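PDB 4UOP: lipoteichoic acid primase, which belongs to the sulfatase family of metal-dependent enzymes and carries a magnesium ion in its extracellular catalytic domain. Local coordinates for residues A111-S114 with S118-P121. Residues are numbered along the deposited sequence; the frame is centred on the assembly and turned at random.
Sequences AEWS and STFP
T119 OG1 is gripped by two groups: the indole nitrogen of W113 reaches it, W113 NE1 to T119 OG1 2.7 Å, and the hydroxyl of T117 shares a hydrogen bond with it. The indole bond is short but weak, bent to 122° at the hydrogen; T119 OG1 lies oblique to the indole, 3.4 Å from W113 CE2. W113 gets there with CG anti to its backbone N (chi1 177°), which swings the indole off the helix toward the chain that follows. Beside it, T119 O comes to 3.4 Å from W113 CD1. The C-terminal part of helix 107-117 here meets its own exit loop, a buried contact within the alpha/beta sulfatase fold, built on a mixed sheet. S118 leaves helical geometry with positive phi (52°), yet its N still bonds S114 O at 3.0 Å, an i to i+4 link of helical kind, while its OG is held by I339 O and G360 N. Past the turn the loop runs back beside the helix, bringing the P121 ring against S114, S114 OG to P121 CD 3.5 Å; that hydroxyl is itself tied to T102 O and D110 O. V432 of helix 412-433 touches both W113 and T119, and the side chain of S114 is about 12 Å from the magnesium ion that T108, earlier on the same helix, helps bind.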
# COMPACT_ATOMS: atom_id res chain seq x y z
N ALA B 111 10.66 -6.37 4.86
CA ALA B 111 11.33 -7.49 5.48
C ALA B 111 12.45 -7.01 6.38
O ALA B 111 12.56 -7.41 7.54
CB ALA B 111 11.85 -8.45 4.43
N GLU B 112 13.30 -6.12 5.85
CA GLU B 112 14.38 -5.55 6.62
C GLU B 112 13.83 -4.83 7.84
O GLU B 112 14.36 -4.99 8.94
CB GLU B 112 15.18 -4.57 5.77
CG GLU B 112 16.00 -5.23 4.66
CD GLU B 112 16.93 -4.23 4.00
OE1 GLU B 112 17.94 -3.88 4.63
OE2 GLU B 112 16.63 -3.78 2.87
N TRP B 113 12.78 -4.03 7.64
CA TRP B 113 12.14 -3.31 8.75
C TRP B 113 11.75 -4.26 9.89
O TRP B 113 12.03 -3.99 11.08
CB TRP B 113 10.90 -2.54 8.26
CG TRP B 113 10.19 -1.86 9.38
CD1 TRP B 113 9.22 -2.38 10.17
CD2 TRP B 113 10.46 -0.55 9.89
NE1 TRP B 113 8.84 -1.47 11.14
CE2 TRP B 113 9.59 -0.34 10.98
CE3 TRP B 113 11.33 0.47 9.53
CZ2 TRP B 113 9.58 0.85 11.71
CZ3 TRP B 113 11.32 1.65 10.25
CH2 TRP B 113 10.45 1.83 11.32
N SER B 114 11.04 -5.32 9.52
CA SER B 114 10.55 -6.33 10.46
C SER B 114 11.68 -6.97 11.23
O SER B 114 11.63 -7.11 12.46
CB SER B 114 9.77 -7.41 9.70
OG SER B 114 8.55 -6.91 9.23
N SER B 118 11.74 -5.46 14.94
CA SER B 118 10.71 -6.25 15.59
C SER B 118 9.42 -5.44 15.79
O SER B 118 8.76 -5.54 16.84
CB SER B 118 11.22 -6.82 16.93
OG SER B 118 10.49 -7.96 17.32
N THR B 119 9.10 -4.59 14.83
CA THR B 119 7.81 -3.90 14.77
C THR B 119 7.22 -4.19 13.40
O THR B 119 7.96 -4.56 12.47
CB THR B 119 7.93 -2.37 14.98
OG1 THR B 119 8.60 -1.76 13.86
CG2 THR B 119 8.68 -2.04 16.22
N PHE B 120 5.91 -4.03 13.27
CA PHE B 120 5.22 -4.34 12.03
C PHE B 120 5.44 -3.28 10.96
O PHE B 120 5.50 -2.09 11.26
CB PHE B 120 3.72 -4.54 12.28
CG PHE B 120 3.40 -5.77 13.07
CD1 PHE B 120 3.32 -7.00 12.44
CD2 PHE B 120 3.20 -5.70 14.45
CE1 PHE B 120 3.03 -8.14 13.17
CE2 PHE B 120 2.92 -6.85 15.18
CZ PHE B 120 2.83 -8.07 14.54
N PRO B 121 5.54 -3.71 9.70
CA PRO B 121 5.52 -2.71 8.64
C PRO B 121 4.15 -2.07 8.61
O PRO B 121 3.19 -2.64 9.12
CB PRO B 121 5.79 -3.52 7.37
CG PRO B 121 5.40 -4.90 7.71
CD PRO B 121 5.59 -5.08 9.18